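PDB 6XYB: uncharacterized protein from Trypanosoma cruzi, which is a kinetoplastid-specific protein of unknown function that binds magnesium ions and is possibly a component of the paraflagellar rod. Local coordinates for residues L82-G87 / T111-A116. Sequence-based numbering, arbitrary orientation.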
ATOM      1  N   LEU C  82      -7.971  -2.794  11.153  1.00 18.76           N
ATOM      2  CA  LEU C  82      -8.060  -4.247  11.435  1.00 21.49           C
ATOM      3  C   LEU C  82      -9.512  -4.735  11.514  1.00 21.92           C
ATOM      4  O   LEU C  82      -9.848  -5.829  11.011  1.00 22.24           O
ATOM      5  CB  LEU C  82      -7.333  -4.610  12.740  1.00 25.34           C
ATOM      6  CG  LEU C  82      -5.996  -5.297  12.574  1.00 31.59           C
ATOM      7  CD1 LEU C  82      -5.560  -5.919  13.893  1.00 29.19           C
ATOM      8  CD2 LEU C  82      -5.979  -6.314  11.444  1.00 26.34           C
ATOM      9  N   THR C  83     -10.374  -3.977  12.184  1.00 21.84           N
ATOM     10  CA  THR C  83     -11.772  -4.454  12.383  0.50 22.67           C
ATOM     11  C   THR C  83     -12.495  -4.461  11.019  1.00 19.51           C
ATOM     12  O   THR C  83     -13.247  -5.382  10.774  1.00 22.84           O
ATOM     13  CB  THR C  83     -12.551  -3.716  13.490  0.50 26.83           C
ATOM     14  OG1 THR C  83     -12.887  -2.381  13.095  0.50 30.06           O
ATOM     15  CG2 THR C  83     -11.834  -3.671  14.825  0.50 30.87           C
ATOM     16  N   ILE C  84     -12.227  -3.482  10.150  1.00 18.84           N
ATOM     17  CA  ILE C  84     -12.805  -3.482   8.775  1.00 19.21           C
ATOM     18  C   ILE C  84     -12.313  -4.731   8.042  1.00 18.12           C
ATOM     19  O   ILE C  84     -13.110  -5.400   7.382  1.00 19.71           O
ATOM     20  CB  ILE C  84     -12.491  -2.180   8.013  1.00 19.38           C
ATOM     21  CG1 ILE C  84     -13.137  -0.959   8.691  1.00 21.78           C
ATOM     22  CG2 ILE C  84     -12.797  -2.346   6.511  1.00 18.62           C
ATOM     23  CD1 ILE C  84     -12.589   0.344   8.174  1.00 22.82           C
ATOM     24  N   ILE C  85     -11.006  -4.960   8.081  1.00 17.23           N
ATOM     25  CA  ILE C  85     -10.449  -6.109   7.292  1.00 18.27           C
ATOM     26  C   ILE C  85     -11.062  -7.408   7.830  1.00 18.08           C
ATOM     27  O   ILE C  85     -11.442  -8.271   7.058  1.00 19.50           O
ATOM     28  CB  ILE C  85      -8.923  -6.140   7.361  1.00 17.59           C
ATOM     29  CG1 ILE C  85      -8.349  -4.897   6.660  1.00 16.50           C
ATOM     30  CG2 ILE C  85      -8.354  -7.464   6.846  1.00 19.41           C
ATOM     31  CD1 ILE C  85      -6.965  -4.522   7.095  1.00 16.36           C
ATOM     32  N   GLU C  86     -11.064  -7.574   9.136  1.00 19.70           N
ATOM     33  CA  GLU C  86     -11.549  -8.811   9.782  1.00 21.01           C
ATOM     34  C   GLU C  86     -13.032  -9.014   9.450  1.00 23.62           C
ATOM     35  O   GLU C  86     -13.466 -10.108   9.045  1.00 23.29           O
ATOM     36  CB  GLU C  86     -11.292  -8.736  11.299  1.00 25.11           C
ATOM     37  CG  GLU C  86      -9.858  -9.030  11.618  1.00 32.31           C
ATOM     38  CD  GLU C  86      -9.572  -9.335  13.055  1.00 42.60           C
ATOM     39  OE1 GLU C  86     -10.469  -9.023  13.883  1.00 52.22           O
ATOM     40  OE2 GLU C  86      -8.478  -9.938  13.308  1.00 42.63           O
ATOM     41  N   GLY C  87     -13.777  -7.950   9.525  1.00 20.80           N
ATOM     42  CA  GLY C  87     -15.215  -8.063   9.281  1.00 20.51           C
ATOM     43  C   GLY C  87     -15.534  -8.421   7.839  1.00 20.06           C
ATOM     44  O   GLY C  87     -16.376  -9.284   7.554  1.00 23.24           O
ATOM     45  N   THR C 111      -6.534   6.713   3.975  1.00 13.91           N
ATOM     46  CA  THR C 111      -6.094   5.376   3.697  1.00 11.87           C
ATOM     47  C   THR C 111      -7.167   4.658   2.897  1.00 11.35           C
ATOM     48  O   THR C 111      -8.331   4.679   3.287  1.00 14.79           O
ATOM     49  CB  THR C 111      -5.767   4.632   4.964  1.00 14.75           C
ATOM     50  OG1 THR C 111      -4.757   5.298   5.718  1.00 17.14           O
ATOM     51  CG2 THR C 111      -5.456   3.184   4.719  1.00 14.44           C
ATOM     52  N   LYS C 112      -6.755   3.987   1.845  1.00 12.29           N
ATOM     53  CA  LYS C 112      -7.612   3.168   1.028  1.00 12.72           C
ATOM     54  C   LYS C 112      -7.264   1.673   1.192  1.00 11.86           C
ATOM     55  O   LYS C 112      -6.114   1.302   1.307  1.00 11.77           O
ATOM     56  CB  LYS C 112      -7.564   3.645  -0.409  1.00 15.92           C
ATOM     57  CG  LYS C 112      -8.119   5.054  -0.460  1.00 21.02           C
ATOM     58  CD  LYS C 112      -8.528   5.541  -1.758  1.00 21.59           C
ATOM     59  CE  LYS C 112      -8.562   7.047  -1.727  1.00 21.94           C
ATOM     60  NZ  LYS C 112      -9.868   7.501  -1.172  1.00 19.99           N
ATOM     61  N   LEU C 113      -8.313   0.858   1.249  1.00 11.41           N
ATOM     62  CA  LEU C 113      -8.195  -0.605   1.387  1.00 10.52           C
ATOM     63  C   LEU C 113      -9.002  -1.161   0.204  1.00 11.19           C
ATOM     64  O   LEU C 113     -10.231  -0.833   0.057  1.00 12.36           O
ATOM     65  CB  LEU C 113      -8.751  -1.054   2.735  1.00 11.21           C
ATOM     66  CG  LEU C 113      -8.072  -0.574   4.007  1.00 13.41           C
ATOM     67  CD1 LEU C 113      -8.992  -0.812   5.214  1.00 19.64           C
ATOM     68  CD2 LEU C 113      -6.769  -1.320   4.303  1.00 17.74           C
ATOM     69  N   PHE C 114      -8.409  -2.060  -0.557  1.00 11.24           N
ATOM     70  CA  PHE C 114      -9.097  -2.624  -1.730  1.00 11.34           C
ATOM     71  C   PHE C 114      -9.265  -4.141  -1.535  1.00 11.37           C
ATOM     72  O   PHE C 114      -8.333  -4.819  -1.092  1.00 12.78           O
ATOM     73  CB  PHE C 114      -8.235  -2.412  -2.985  1.00 11.83           C
ATOM     74  CG  PHE C 114      -8.050  -0.981  -3.353  1.00 13.68           C
ATOM     75  CD1 PHE C 114      -9.066  -0.284  -3.959  1.00 15.58           C
ATOM     76  CD2 PHE C 114      -6.886  -0.334  -3.006  1.00 14.96           C
ATOM     77  CE1 PHE C 114      -8.917   1.051  -4.305  1.00 16.62           C
ATOM     78  CE2 PHE C 114      -6.709   1.005  -3.390  1.00 19.63           C
ATOM     79  CZ  PHE C 114      -7.735   1.688  -3.995  1.00 17.27           C
ATOM     80  N   PHE C 115     -10.482  -4.611  -1.809  1.00 12.73           N
ATOM     81  CA  PHE C 115     -10.882  -6.005  -1.524  1.00 13.43           C
ATOM     82  C   PHE C 115     -11.448  -6.688  -2.769  1.00 16.84           C
ATOM     83  O   PHE C 115     -12.038  -6.008  -3.642  1.00 16.25           O
ATOM     84  CB  PHE C 115     -11.987  -6.056  -0.486  1.00 14.36           C
ATOM     85  CG  PHE C 115     -11.576  -5.489   0.847  1.00 12.35           C
ATOM     86  CD1 PHE C 115     -11.693  -4.134   1.097  1.00 11.41           C
ATOM     87  CD2 PHE C 115     -11.135  -6.298   1.916  1.00 12.37           C
ATOM     88  CE1 PHE C 115     -11.269  -3.577   2.291  1.00 11.98           C
ATOM     89  CE2 PHE C 115     -10.748  -5.736   3.144  1.00 13.88           C
ATOM     90  CZ  PHE C 115     -10.807  -4.360   3.310  1.00 12.82           C
ATOM     91  N   ALA C 116     -11.211  -7.992  -2.869  1.00 20.68           N
ATOM     92  CA  ALA C 116     -11.784  -8.808  -3.965  1.00 23.11           C
ATOM     93  C   ALA C 116     -12.507 -10.011  -3.373  1.00 20.16           C
ATOM     94  O   ALA C 116     -12.260 -10.423  -2.204  1.00 21.52           O
ATOM     95  CB  ALA C 116     -10.668  -9.230  -4.917  1.00 23.42           C
TER
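Ile84 and Ile85 of helix 74-90 meet Leu113 and Phe115 of strand 108-117 in a helix-on-sheet contact, part of the buried layer of an alpha+beta fold in which helices pack on an antiparallel sheet. The segments 82-87 and 111-116 run almost parallel, 9° between their directions, with their axes 10.7 Å apart. All four residues are buried and every contact between them is apolar. The ring of Phe115 reaches to the helix backbone: its CE2 lies 4.2 Å from Ile85 CA, which sits at the ring edge, near its plane. Next to it CZ comes equally close to Ile85 CG1, the two side chains crossing at about a right angle. Ile84 CG2 approaches the same ring obliquely, 4.3 Å from Phe115 CZ, and also touches Leu113 CD1. The leucine fork spans the two isoleucines, its other branch, CD2, meeting Ile85 CD1. Ile85 can serve both partners because chi1 (-66°) sets CG1 anti to the carbonyl carbon, beside the ring, and the extended chi2 (157°) carries CD1 on to Leu113 CD2.

Further out, Phe115 also packs on Leu88 of the same helix and on Leu7 and Val9 of strand 6-13, which helps set the ring's place. Leu113 is held by backbone bonding with Val9 and touches Ser98 of strand 93-103, a magnesium-binding position of this protein, although no ion is bound there in this chain. On the other face of the sheet, Phe114 packs against Ile85 of the third subunit. Behind the helix contact, Glu86 OE2 accepts a hydrogen bond from Asn6 N of the second subunit.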